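Local coordinates for Two-component insecticidal protein 16 kDa unit (Alcaligenes faecalis, PDB 5V3S) that serves as the 16 kDa, aegerolysin-family component of a two-component insecticidal protein, and probably acts with its partner to kill corn rootworm, at residues G92-F97 with K118-V123; E21-V26 with S68-S73; E34-R39 with S56-T61; A17-I22 with M135-I140. One frame throughout, in Å; residues are numbered along the deposited sequence.

Interaction 1: G92-F97 with K118-V123; sequences GDKLVF and KENYTV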
loop_
_atom_site.group_PDB
_atom_site.type_symbol
_atom_site.label_atom_id
_atom_site.label_comp_id
_atom_site.label_asym_id
_atom_site.label_seq_id
_atom_site.Cartn_x
_atom_site.Cartn_y
_atom_site.Cartn_z
ATOM N N GLY A 92 -8.029 -14.666 4.753
ATOM C CA GLY A 92 -8.740 -15.784 4.128
ATOM C C GLY A 92 -9.554 -15.270 2.943
ATOM O O GLY A 92 -9.039 -14.536 2.069
ATOM N N ASP A 93 -10.834 -15.566 2.943
ATOM C CA ASP A 93 -11.728 -15.091 1.878
ATOM C C ASP A 93 -12.446 -13.751 2.237
ATOM O O ASP A 93 -13.237 -13.267 1.477
ATOM C CB ASP A 93 -12.785 -16.144 1.571
ATOM C CG ASP A 93 -12.236 -17.319 0.847
ATOM O OD1 ASP A 93 -11.514 -17.150 -0.220
ATOM O OD2 ASP A 93 -12.541 -18.436 1.355
ATOM N N LYS A 94 -12.049 -13.118 3.323
ATOM C CA LYS A 94 -12.700 -11.925 3.834
ATOM C C LYS A 94 -11.876 -10.700 3.360
ATOM O O LYS A 94 -10.674 -10.597 3.629
ATOM C CB LYS A 94 -12.759 -11.921 5.342
ATOM C CG LYS A 94 -13.469 -13.129 5.957
ATOM C CD LYS A 94 -14.741 -12.684 6.664
ATOM C CE LYS A 94 -14.505 -12.306 8.126
ATOM N NZ LYS A 94 -15.766 -12.436 8.956
ATOM N N LEU A 95 -12.529 -9.777 2.673
ATOM C CA LEU A 95 -11.840 -8.520 2.283
ATOM C C LEU A 95 -11.765 -7.597 3.528
ATOM O O LEU A 95 -12.804 -7.243 4.089
ATOM C CB LEU A 95 -12.635 -7.858 1.163
ATOM C CG LEU A 95 -12.054 -6.502 0.662
ATOM C CD1 LEU A 95 -10.675 -6.619 0.127
ATOM C CD2 LEU A 95 -13.021 -5.991 -0.405
ATOM N N VAL A 96 -10.538 -7.188 3.928
ATOM C CA VAL A 96 -10.317 -6.374 5.084
ATOM C C VAL A 96 -10.259 -4.881 4.683
ATOM O O VAL A 96 -10.996 -4.080 5.278
ATOM C CB VAL A 96 -9.064 -6.845 5.782
ATOM C CG1 VAL A 96 -8.706 -5.935 6.956
ATOM C CG2 VAL A 96 -9.297 -8.322 6.177
ATOM N N PHE A 97 -9.458 -4.540 3.689
ATOM C CA PHE A 97 -9.381 -3.109 3.153
ATOM C C PHE A 97 -8.990 -3.038 1.692
ATOM O O PHE A 97 -8.508 -3.972 1.094
ATOM C CB PHE A 97 -8.504 -2.144 3.960
ATOM C CG PHE A 97 -6.990 -2.362 3.867
ATOM C CD1 PHE A 97 -6.253 -1.989 2.784
ATOM C CD2 PHE A 97 -6.273 -2.898 4.951
ATOM C CE1 PHE A 97 -4.866 -2.138 2.752
ATOM C CE2 PHE A 97 -4.922 -3.053 4.921
ATOM C CZ PHE A 97 -4.196 -2.681 3.798
ATOM N N LYS A 118 -14.939 -3.187 9.676
ATOM C CA LYS A 118 -14.522 -2.459 10.866
ATOM C C LYS A 118 -14.827 -3.207 12.161
ATOM O O LYS A 118 -14.181 -2.970 13.168
ATOM C CB LYS A 118 -15.241 -1.147 10.961
ATOM C CG LYS A 118 -14.732 -0.124 9.960
ATOM C CD LYS A 118 -15.678 1.080 9.910
ATOM C CE LYS A 118 -15.241 2.050 8.793
ATOM N NZ LYS A 118 -15.641 1.522 7.504
ATOM N N GLU A 119 -15.804 -4.109 12.084
ATOM C CA GLU A 119 -16.287 -4.833 13.242
ATOM C C GLU A 119 -15.228 -5.806 13.718
ATOM O O GLU A 119 -15.025 -5.904 14.904
ATOM C CB GLU A 119 -17.573 -5.613 12.919
ATOM C CG GLU A 119 -18.849 -4.773 12.879
ATOM C CD GLU A 119 -20.104 -5.577 13.279
ATOM O OE1 GLU A 119 -19.998 -6.754 13.737
ATOM O OE2 GLU A 119 -21.216 -5.021 13.171
ATOM N N ASN A 120 -14.538 -6.480 12.813
ATOM C CA ASN A 120 -13.622 -7.599 13.168
ATOM C C ASN A 120 -12.124 -7.207 13.160
ATOM O O ASN A 120 -11.323 -7.917 13.667
ATOM C CB ASN A 120 -13.930 -8.766 12.244
ATOM C CG ASN A 120 -15.300 -9.366 12.542
ATOM O OD1 ASN A 120 -15.587 -9.691 13.699
ATOM N ND2 ASN A 120 -16.135 -9.514 11.521
ATOM N N TYR A 121 -11.798 -6.038 12.591
ATOM C CA TYR A 121 -10.440 -5.567 12.390
ATOM C C TYR A 121 -10.287 -4.070 12.765
ATOM O O TYR A 121 -11.212 -3.281 12.617
ATOM C CB TYR A 121 -10.019 -5.780 10.959
ATOM C CG TYR A 121 -10.182 -7.208 10.509
ATOM C CD1 TYR A 121 -9.145 -8.125 10.628
ATOM C CD2 TYR A 121 -11.345 -7.601 9.914
ATOM C CE1 TYR A 121 -9.266 -9.435 10.132
ATOM C CE2 TYR A 121 -11.518 -8.884 9.513
ATOM C CZ TYR A 121 -10.508 -9.786 9.650
ATOM O OH TYR A 121 -10.731 -11.061 9.227
ATOM N N THR A 122 -9.216 -3.764 13.423
ATOM C CA THR A 122 -8.773 -2.415 13.586
ATOM C C THR A 122 -7.731 -2.135 12.509
ATOM O O THR A 122 -6.673 -2.697 12.446
ATOM C CB THR A 122 -8.254 -2.120 14.989
ATOM O OG1 THR A 122 -9.254 -2.521 15.946
ATOM C CG2 THR A 122 -8.022 -0.612 15.162
ATOM N N VAL A 123 -8.073 -1.177 11.656
ATOM C CA VAL A 123 -7.184 -0.827 10.590
ATOM C C VAL A 123 -6.859 0.655 10.654
ATOM O O VAL A 123 -7.775 1.461 10.552
ATOM C CB VAL A 123 -7.801 -1.177 9.252
ATOM C CG1 VAL A 123 -6.864 -0.860 8.140
ATOM C CG2 VAL A 123 -8.070 -2.631 9.119
#

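Interaction 2: E21-V26 with S68-S73; sequences EITIFV and SYTIAS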
loop_
_atom_site.group_PDB
_atom_site.type_symbol
_atom_site.label_atom_id
_atom_site.label_comp_id
_atom_site.label_asym_id
_atom_site.label_seq_id
_atom_site.Cartn_x
_atom_site.Cartn_y
_atom_site.Cartn_z
ATOM N N GLU A 21 6.240 4.591 -0.299
ATOM C CA GLU A 21 6.483 3.253 0.204
ATOM C C GLU A 21 5.445 3.010 1.277
ATOM O O GLU A 21 5.286 3.845 2.133
ATOM C CB GLU A 21 7.902 3.007 0.774
ATOM C CG GLU A 21 8.963 2.981 -0.304
ATOM C CD GLU A 21 10.273 2.351 0.069
ATOM O OE1 GLU A 21 10.374 1.820 1.216
ATOM O OE2 GLU A 21 11.174 2.397 -0.836
ATOM N N ILE A 22 4.728 1.891 1.167
ATOM C CA ILE A 22 3.624 1.579 2.078
ATOM C C ILE A 22 3.971 0.270 2.824
ATOM O O ILE A 22 4.269 -0.723 2.219
ATOM C CB ILE A 22 2.239 1.634 1.422
ATOM C CG1 ILE A 22 1.154 1.462 2.431
ATOM C CG2 ILE A 22 2.048 0.610 0.362
ATOM C CD1 ILE A 22 -0.148 2.061 2.005
ATOM N N THR A 23 3.919 0.315 4.139
ATOM C CA THR A 23 4.291 -0.859 4.918
ATOM C C THR A 23 2.988 -1.283 5.606
ATOM O O THR A 23 2.347 -0.438 6.225
ATOM C CB THR A 23 5.437 -0.529 5.906
ATOM O OG1 THR A 23 6.588 -0.202 5.180
ATOM C CG2 THR A 23 5.746 -1.710 6.733
ATOM N N ILE A 24 2.636 -2.588 5.519
ATOM C CA ILE A 24 1.443 -3.173 6.173
ATOM C C ILE A 24 1.931 -4.145 7.219
ATOM O O ILE A 24 2.720 -5.063 6.875
ATOM C CB ILE A 24 0.574 -3.903 5.122
ATOM C CG1 ILE A 24 0.251 -2.953 3.986
ATOM C CG2 ILE A 24 -0.718 -4.495 5.706
ATOM C CD1 ILE A 24 1.119 -3.125 2.775
ATOM N N PHE A 25 1.582 -3.870 8.484
ATOM C CA PHE A 25 2.050 -4.705 9.614
ATOM C C PHE A 25 0.791 -5.281 10.155
ATOM O O PHE A 25 -0.177 -4.539 10.371
ATOM C CB PHE A 25 2.704 -3.835 10.738
ATOM C CG PHE A 25 3.283 -4.628 11.846
ATOM C CD1 PHE A 25 4.562 -5.095 11.771
ATOM C CD2 PHE A 25 2.496 -5.001 12.938
ATOM C CE1 PHE A 25 5.117 -5.834 12.806
ATOM C CE2 PHE A 25 3.038 -5.804 13.976
ATOM C CZ PHE A 25 4.336 -6.220 13.871
ATOM N N VAL A 26 0.798 -6.568 10.517
ATOM C CA VAL A 26 -0.452 -7.267 10.847
ATOM C C VAL A 26 -0.285 -8.041 12.125
ATOM O O VAL A 26 0.827 -8.441 12.413
ATOM C CB VAL A 26 -0.919 -8.239 9.748
ATOM C CG1 VAL A 26 -0.960 -7.498 8.391
ATOM C CG2 VAL A 26 0.006 -9.413 9.621
ATOM N N SER A 68 5.598 -7.547 8.855
ATOM C CA SER A 68 5.092 -6.567 7.896
ATOM C C SER A 68 5.573 -6.926 6.468
ATOM O O SER A 68 6.461 -7.757 6.237
ATOM C CB SER A 68 5.571 -5.178 8.235
ATOM O OG SER A 68 7.011 -5.053 8.138
ATOM N N TYR A 69 5.020 -6.202 5.528
ATOM C CA TYR A 69 5.493 -6.304 4.104
ATOM C C TYR A 69 5.340 -4.904 3.516
ATOM O O TYR A 69 4.416 -4.201 3.921
ATOM C CB TYR A 69 4.565 -7.228 3.380
ATOM C CG TYR A 69 4.768 -7.294 1.894
ATOM C CD1 TYR A 69 5.891 -7.942 1.325
ATOM C CD2 TYR A 69 3.789 -6.777 1.018
ATOM C CE1 TYR A 69 6.021 -8.075 -0.097
ATOM C CE2 TYR A 69 3.916 -6.947 -0.386
ATOM C CZ TYR A 69 5.037 -7.538 -0.924
ATOM O OH TYR A 69 5.166 -7.635 -2.302
ATOM N N THR A 70 6.277 -4.520 2.628
ATOM C CA THR A 70 6.269 -3.184 2.055
ATOM C C THR A 70 6.110 -3.297 0.571
ATOM O O THR A 70 6.784 -4.151 -0.097
ATOM C CB THR A 70 7.603 -2.491 2.412
ATOM O OG1 THR A 70 7.688 -2.393 3.842
ATOM C CG2 THR A 70 7.696 -1.149 1.793
ATOM N N ILE A 71 5.276 -2.407 0.069
ATOM C CA ILE A 71 5.052 -2.195 -1.362
ATOM C C ILE A 71 5.703 -0.802 -1.666
ATOM O O ILE A 71 5.544 0.180 -0.917
ATOM C CB ILE A 71 3.569 -2.230 -1.663
ATOM C CG1 ILE A 71 3.008 -3.622 -1.524
ATOM C CG2 ILE A 71 3.236 -1.666 -3.022
ATOM C CD1 ILE A 71 1.512 -3.724 -1.418
ATOM N N ALA A 72 6.292 -0.691 -2.826
ATOM C CA ALA A 72 6.935 0.585 -3.174
ATOM C C ALA A 72 6.673 0.878 -4.617
ATOM O O ALA A 72 6.723 -0.018 -5.426
ATOM C CB ALA A 72 8.410 0.466 -2.947
ATOM N N SER A 73 6.395 2.113 -4.945
ATOM C CA SER A 73 6.170 2.441 -6.324
ATOM C C SER A 73 6.666 3.853 -6.520
ATOM O O SER A 73 6.565 4.605 -5.639
ATOM C CB SER A 73 4.680 2.429 -6.509
ATOM O OG SER A 73 4.303 2.761 -7.799
#

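Interaction 3: E34-R39 with S56-T61; sequences EGAYLR and SQINGT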
loop_
_atom_site.group_PDB
_atom_site.type_symbol
_atom_site.label_atom_id
_atom_site.label_comp_id
_atom_site.label_asym_id
_atom_site.label_seq_id
_atom_site.Cartn_x
_atom_site.Cartn_y
_atom_site.Cartn_z
ATOM N N GLU A 34 -3.917 -8.857 -2.514
ATOM C CA GLU A 34 -4.417 -9.235 -3.831
ATOM C C GLU A 34 -4.896 -7.947 -4.491
ATOM O O GLU A 34 -5.035 -6.886 -3.859
ATOM C CB GLU A 34 -5.591 -10.209 -3.753
ATOM C CG GLU A 34 -5.323 -11.559 -3.248
ATOM C CD GLU A 34 -4.491 -12.434 -4.141
ATOM O OE1 GLU A 34 -4.339 -12.253 -5.377
ATOM O OE2 GLU A 34 -3.925 -13.377 -3.529
ATOM N N GLY A 35 -5.140 -8.050 -5.787
ATOM C CA GLY A 35 -5.739 -6.945 -6.487
ATOM C C GLY A 35 -4.771 -5.776 -6.801
ATOM O O GLY A 35 -5.220 -4.664 -7.167
ATOM N N ALA A 36 -3.458 -5.963 -6.628
ATOM C CA ALA A 36 -2.542 -4.852 -6.900
ATOM C C ALA A 36 -2.552 -4.459 -8.393
ATOM O O ALA A 36 -2.512 -5.324 -9.277
ATOM C CB ALA A 36 -1.102 -5.217 -6.470
ATOM N N TYR A 37 -2.569 -3.135 -8.657
ATOM C CA TYR A 37 -2.499 -2.632 -9.992
ATOM C C TYR A 37 -1.860 -1.285 -10.008
ATOM O O TYR A 37 -1.758 -0.599 -8.992
ATOM C CB TYR A 37 -3.930 -2.555 -10.577
ATOM C CG TYR A 37 -4.727 -1.446 -10.004
ATOM C CD1 TYR A 37 -5.379 -1.561 -8.809
ATOM C CD2 TYR A 37 -4.806 -0.182 -10.664
ATOM C CE1 TYR A 37 -6.067 -0.533 -8.233
ATOM C CE2 TYR A 37 -5.530 0.841 -10.097
ATOM C CZ TYR A 37 -6.120 0.661 -8.846
ATOM O OH TYR A 37 -6.771 1.675 -8.233
ATOM N N LEU A 38 -1.464 -0.865 -11.213
ATOM C CA LEU A 38 -1.014 0.473 -11.406
ATOM C C LEU A 38 -1.621 0.925 -12.698
ATOM O O LEU A 38 -1.655 0.198 -13.678
ATOM C CB LEU A 38 0.538 0.637 -11.504
ATOM C CG LEU A 38 1.463 0.394 -10.310
ATOM C CD1 LEU A 38 2.898 0.213 -10.714
ATOM C CD2 LEU A 38 1.370 1.455 -9.262
ATOM N N ARG A 39 -1.948 2.205 -12.692
ATOM C CA ARG A 39 -2.285 2.962 -13.904
ATOM C C ARG A 39 -1.129 3.822 -14.374
ATOM O O ARG A 39 -0.966 4.026 -15.574
ATOM C CB ARG A 39 -3.432 3.870 -13.589
ATOM C CG ARG A 39 -4.767 3.202 -13.535
ATOM C CD ARG A 39 -5.788 4.214 -12.977
ATOM N NE ARG A 39 -7.145 3.667 -13.046
ATOM C CZ ARG A 39 -8.244 4.270 -12.591
ATOM N NH1 ARG A 39 -8.194 5.495 -11.983
ATOM N NH2 ARG A 39 -9.392 3.658 -12.783
ATOM N N SER A 56 1.944 -8.822 -10.372
ATOM C CA SER A 56 1.825 -10.241 -10.108
ATOM C C SER A 56 2.778 -10.780 -8.997
ATOM O O SER A 56 2.449 -11.757 -8.289
ATOM C CB SER A 56 1.884 -11.040 -11.414
ATOM O OG SER A 56 3.184 -11.039 -12.034
ATOM N N GLN A 57 3.932 -10.149 -8.844
ATOM C CA GLN A 57 4.866 -10.470 -7.754
ATOM C C GLN A 57 4.413 -10.018 -6.359
ATOM O O GLN A 57 4.816 -10.646 -5.374
ATOM C CB GLN A 57 6.230 -9.904 -8.031
ATOM C CG GLN A 57 6.816 -10.603 -9.272
ATOM C CD GLN A 57 8.148 -10.065 -9.609
ATOM O OE1 GLN A 57 8.259 -9.044 -10.341
ATOM N NE2 GLN A 57 9.185 -10.614 -8.968
ATOM N N ILE A 58 3.534 -9.018 -6.321
ATOM C CA ILE A 58 2.876 -8.582 -5.084
ATOM C C ILE A 58 1.652 -9.457 -4.752
ATOM O O ILE A 58 1.492 -9.923 -3.598
ATOM C CB ILE A 58 2.492 -7.122 -5.223
ATOM C CG1 ILE A 58 3.734 -6.287 -5.297
ATOM C CG2 ILE A 58 1.693 -6.611 -4.039
ATOM C CD1 ILE A 58 3.427 -4.894 -5.792
ATOM N N ASN A 59 0.780 -9.649 -5.764
ATOM C CA ASN A 59 -0.434 -10.360 -5.554
ATOM C C ASN A 59 -0.182 -11.778 -5.067
ATOM O O ASN A 59 0.704 -12.480 -5.592
ATOM C CB ASN A 59 -1.255 -10.352 -6.834
ATOM C CG ASN A 59 -1.880 -9.034 -7.066
ATOM O OD1 ASN A 59 -1.971 -8.232 -6.129
ATOM N ND2 ASN A 59 -2.086 -8.692 -8.315
ATOM N N GLY A 60 -0.896 -12.191 -4.019
ATOM C CA GLY A 60 -0.675 -13.477 -3.398
ATOM C C GLY A 60 0.273 -13.540 -2.235
ATOM O O GLY A 60 0.355 -14.599 -1.506
ATOM N N THR A 61 0.949 -12.438 -1.975
ATOM C CA THR A 61 1.919 -12.315 -0.884
ATOM C C THR A 61 1.185 -12.544 0.446
ATOM O O THR A 61 0.224 -11.874 0.763
ATOM C CB THR A 61 2.602 -10.930 -0.886
ATOM O OG1 THR A 61 3.436 -10.864 -2.018
ATOM C CG2 THR A 61 3.589 -10.746 0.322
#

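Interaction 4: A17-I22 with M135-I140; sequences AQWMEI and MGNIFI. Unlike the reference sequence in segment 17-22: M20 (reference Ile). Unlike the reference sequence in segment 135-140: M135 (reference Thr).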
loop_
_atom_site.group_PDB
_atom_site.type_symbol
_atom_site.label_atom_id
_atom_site.label_comp_id
_atom_site.label_asym_id
_atom_site.label_seq_id
_atom_site.Cartn_x
_atom_site.Cartn_y
_atom_site.Cartn_z
ATOM N N ALA A 17 11.346 11.330 -8.332
ATOM C CA ALA A 17 11.046 12.333 -7.347
ATOM C C ALA A 17 9.634 12.194 -6.777
ATOM O O ALA A 17 9.350 12.775 -5.754
ATOM C CB ALA A 17 11.255 13.713 -7.950
ATOM N N GLN A 18 8.741 11.493 -7.476
ATOM C CA GLN A 18 7.414 11.119 -6.921
ATOM C C GLN A 18 7.474 9.635 -6.551
ATOM O O GLN A 18 7.797 8.778 -7.379
ATOM C CB GLN A 18 6.319 11.416 -7.928
ATOM C CG GLN A 18 4.929 11.025 -7.458
ATOM C CD GLN A 18 4.599 11.670 -6.112
ATOM O OE1 GLN A 18 5.199 11.345 -5.091
ATOM N NE2 GLN A 18 3.758 12.694 -6.152
ATOM N N TRP A 19 7.277 9.335 -5.264
ATOM C CA TRP A 19 7.530 7.993 -4.809
ATOM C C TRP A 19 6.713 7.802 -3.532
ATOM O O TRP A 19 6.306 8.783 -2.861
ATOM C CB TRP A 19 9.001 7.721 -4.527
ATOM C CG TRP A 19 9.516 8.575 -3.395
ATOM C CD1 TRP A 19 9.990 9.866 -3.497
ATOM C CD2 TRP A 19 9.593 8.226 -1.994
ATOM N NE1 TRP A 19 10.350 10.330 -2.255
ATOM C CE2 TRP A 19 10.111 9.350 -1.312
ATOM C CE3 TRP A 19 9.228 7.100 -1.255
ATOM C CZ2 TRP A 19 10.318 9.365 0.066
ATOM C CZ3 TRP A 19 9.455 7.099 0.139
ATOM C CH2 TRP A 19 9.979 8.215 0.788
HETATM N N MSE A 20 6.420 6.541 -3.270
HETATM C CA MSE A 20 5.701 6.172 -2.060
HETATM C C MSE A 20 6.284 4.839 -1.604
HETATM O O MSE A 20 6.749 4.021 -2.404
HETATM C CB MSE A 20 4.168 6.076 -2.297
HETATM C CG MSE A 20 3.644 5.102 -3.381
HETATM SE SE MSE A 20 3.485 3.256 -2.604
HETATM C CE MSE A 20 1.634 3.660 -2.083
ATOM N N GLU A 21 6.240 4.591 -0.299
ATOM C CA GLU A 21 6.483 3.253 0.204
ATOM C C GLU A 21 5.445 3.010 1.277
ATOM O O GLU A 21 5.286 3.845 2.133
ATOM C CB GLU A 21 7.902 3.007 0.774
ATOM C CG GLU A 21 8.963 2.981 -0.304
ATOM C CD GLU A 21 10.273 2.351 0.069
ATOM O OE1 GLU A 21 10.374 1.820 1.216
ATOM O OE2 GLU A 21 11.174 2.397 -0.836
ATOM N N ILE A 22 4.728 1.891 1.167
ATOM C CA ILE A 22 3.624 1.579 2.078
ATOM C C ILE A 22 3.971 0.270 2.824
ATOM O O ILE A 22 4.269 -0.723 2.219
ATOM C CB ILE A 22 2.239 1.634 1.422
ATOM C CG1 ILE A 22 1.154 1.462 2.431
ATOM C CG2 ILE A 22 2.048 0.610 0.362
ATOM C CD1 ILE A 22 -0.148 2.061 2.005
HETATM N N MSE A 135 4.828 11.752 -2.185
HETATM C CA MSE A 135 3.936 11.047 -1.247
HETATM C C MSE A 135 4.636 10.485 -0.015
HETATM O O MSE A 135 4.163 10.651 1.087
HETATM C CB MSE A 135 3.123 10.002 -2.012
HETATM C CG MSE A 135 2.102 9.237 -1.181
HETATM SE SE MSE A 135 0.745 10.442 -0.435
HETATM C CE MSE A 135 -0.886 9.546 -0.996
ATOM N N GLY A 136 5.738 9.802 -0.171
ATOM C CA GLY A 136 6.532 9.450 1.000
ATOM C C GLY A 136 6.199 8.083 1.608
ATOM O O GLY A 136 5.757 7.235 0.937
ATOM N N ASN A 137 6.466 7.926 2.897
ATOM C CA ASN A 137 6.284 6.672 3.620
ATOM C C ASN A 137 4.865 6.634 4.215
ATOM O O ASN A 137 4.383 7.623 4.815
ATOM C CB ASN A 137 7.309 6.518 4.745
ATOM C CG ASN A 137 8.751 6.476 4.243
ATOM O OD1 ASN A 137 9.173 5.511 3.679
ATOM N ND2 ASN A 137 9.457 7.599 4.329
ATOM N N ILE A 138 4.199 5.476 4.126
ATOM C CA ILE A 138 2.838 5.318 4.642
ATOM C C ILE A 138 2.890 3.969 5.388
ATOM O O ILE A 138 3.560 3.054 4.921
ATOM C CB ILE A 138 1.785 5.151 3.464
ATOM C CG1 ILE A 138 1.854 6.344 2.445
ATOM C CG2 ILE A 138 0.378 4.953 3.970
ATOM C CD1 ILE A 138 1.467 6.022 1.008
ATOM N N PHE A 139 2.118 3.865 6.455
ATOM C CA PHE A 139 2.111 2.755 7.403
ATOM C C PHE A 139 0.667 2.404 7.629
ATOM O O PHE A 139 -0.119 3.238 7.978
ATOM C CB PHE A 139 2.753 3.263 8.706
ATOM C CG PHE A 139 2.887 2.273 9.845
ATOM C CD1 PHE A 139 3.292 0.965 9.666
ATOM C CD2 PHE A 139 2.756 2.738 11.159
ATOM C CE1 PHE A 139 3.498 0.114 10.755
ATOM C CE2 PHE A 139 2.946 1.901 12.246
ATOM C CZ PHE A 139 3.358 0.596 12.051
ATOM N N ILE A 140 0.305 1.120 7.426
ATOM C CA ILE A 140 -1.033 0.610 7.819
ATOM C C ILE A 140 -0.824 -0.579 8.790
ATOM O O ILE A 140 -0.062 -1.410 8.488
ATOM C CB ILE A 140 -1.858 0.174 6.612
ATOM C CG1 ILE A 140 -1.976 1.348 5.606
ATOM C CG2 ILE A 140 -3.229 -0.369 7.071
ATOM C CD1 ILE A 140 -2.791 0.989 4.385
#

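Interaction 1: G92-F97 with K118-V123
V96 lays a methyl group over the ring of Y121, and around this pair the two sheets of the aegerolysin beta sandwich meet some way from the centre of the molecule. Strand 94-97 belongs to the antiparallel sheet and strand 121-123 to strand 121-126, at one edge of the mixed sheet; the axes of these short segments pass 8.7 Å apart at 29°, a gap bridged by side chains. V96 meets the phenol at about a right angle. Its CG2 lies 4.0 Å from the ring centroid and 14° off the normal, a CH-pi contact over one face. With CG1 anti to the backbone N (chi1 175°), the fork of the valine spreads along the ring: CG2 serves the hydroxyl end, while CG1 sits near Y121 CG and lies 4.0 Å from V123 CG2. The other branch of V123 turns to the next residue, its CG1 coming obliquely to within 3.8 Å of F97 CD2. Two successive residues can point across because V96 and F97 both face L89, forming a classic beta bulge. Branched and aromatic residues suit this interior, where F97 also packs on I140 and V142. Toward the surface the contact becomes polar. The Y121 hydroxyl is hydrogen-bonded to D91, and the bent chain of K94 runs past it, with K94 CE 4.1 Å from Y121 OH. Farther out, N120 gives its amide N-H to D117, and K94 NZ and N120 ND2, both donors, stand 3.9 Å apart without bonding.

Interaction 2: E21-V26 with S68-S73
E21 stretches its side chain across the neighbouring strand, over A72 and on to T70. Its CB sits above the backbone, 4.1 Å from I71 O. Because CG lies beside the backbone N (chi1 -71°), the chain is carried toward A72, and E21 CG touches A72 CB at 3.7 Å; the small methyl leaves room for the extended glutamate to pass. At the tip the carboxylate divides its oxygens: OE1 lies 4.0 Å from T70 CG2, and OE2 stays near the A72 methyl and accepts a hydrogen bond from the backbone of G47. On the same face T23 and T70 oppose each other as a non-hydrogen-bonded antiparallel pair. Both place OG1 beside the backbone N, which brings T23 OG1 and T70 OG1 together at 2.8 Å in a hydrogen bond that either could donate. These strands, 19-27 and 68-74, are antiparallel neighbours in the mixed sheet of the aegerolysin sandwich; beta-branched threonine and isoleucine suit such extended backbone. I22 pairs with I71 and I24 with Y69 through two backbone bonds each, that from I22 N to I71 O being 2.8 Å long and nearly straight. The isoleucines face the sandwich interior, where F87 of the opposite sheet meets I22, I24 and I71. I22 and I71 run alongside each other into the interior, with I22 CG2 3.8 Å from I71 CB. The end of I24 leans toward the neighbouring strand, its CD1 3.7 Å from Y69 O. At the far end of the pairing, F25 CD1 rests 3.7 Å from S68 CB.

Interaction 3: E34-R39 with S56-T61
E34 folds its carboxylate across the link between N59 and G60, with E34 OE2 3.3 Å from G60 CA. The CB bond leads away from this turn, but the bend at chi2 (-69°) swings the acid back over it. The carboxylate is not hydrogen-bonded to G60 N, since the angle is poor; K32 is its charged neighbour, in a long, weak ion pair. Beside it the amide of N59 runs obliquely, its plane only 23° from that of the carboxylate. Between these two segments the hydrogen bond comes from N59. N59 OD1 accepts a bond from A36 N at 2.8 Å, with an N-H angle of 159°, and the donor lies in the carbonyl plane on a lone pair. The same oxygen is pressed against the methyl of A36, where N59 OD1 and A36 CB are 3.2 Å apart, so a small residue fits there. That methyl also meets I58 CG2 at 4.0 Å; I58 itself packs on F43, Y69 and I71. Following I58, the chain reverses, and I58 O receives both T61 N and T61 OG1 from the same face of its plane. G60, at a positive phi suited to glycine, holds the third position, and the backbone of V33 is hydrogen-bonded to those of G60 and T61. The arrangement is a type II beta turn following a short, weakly bonded helix, tied to strand 31-38 by the N59 side chain and by the backbone of V33.

Interaction 4: A17-I22 with M135-I140
Q18 OE1 is gripped by two backbone N-H groups: M135 N reaches it at 3.0 Å, in the carbonyl plane on a lone pair, and W19 N adds a weak bond. Glutamine suits this buried place because its other end, NE2, can donate, here weakly to P104 O. Next along the chain, W19 folds its indole over the adjacent strand. Its CG occupies the position between backbone N and carbonyl carbon (chi1 64°), which lays the six-membered ring over G136; G136 CA lies 3.8 Å from the centroid in a CH-pi contact. Glycine suits G136 because its backbone angles would jam a CB against the preceding carbonyl. N137 meets the ring's edge, its ND2 3.6 Å from W19 CH2 and its amide plane steeply inclined, while K49 makes a cation-pi contact with the indole. On the interior face I22 CD1 packs 3.5 Å from I138 CG2 and 3.7 Å from I140 CD1. The selenomethionine M20, which differs from the reference sequence, brings its CE 3.9 Å from I138 CD1. Between the strands, bonds such as I138 N to E21 O (2.8 Å) set M20 against G136 and I22 against I138. This is the parallel strand pair within the otherwise antiparallel mixed sheet of the aegerolysin beta sandwich.

In the fold
Strand 19-27 is the common element: interaction 2 pairs it with 68-74 on one flank, interaction 4 with 136-144 on the other. Their centres lie 9 Å apart, they share E21 and I22, and the backbone of T23 is hydrogen-bonded to I138 and I140. Interaction 3 comes within the chain span of interaction 2 and touches it through I58 on Y69 and I71. Interaction 1 follows interactions 2 and 3 in sequence yet falls within the long span of interaction 4; the centres of 1 and 4 are 23 Å apart, but V123 and F97 reach I140. Thus the pairing within the mixed sheet brings early and late parts of the chain together, while interaction 1 joins the two sheets of the sandwich.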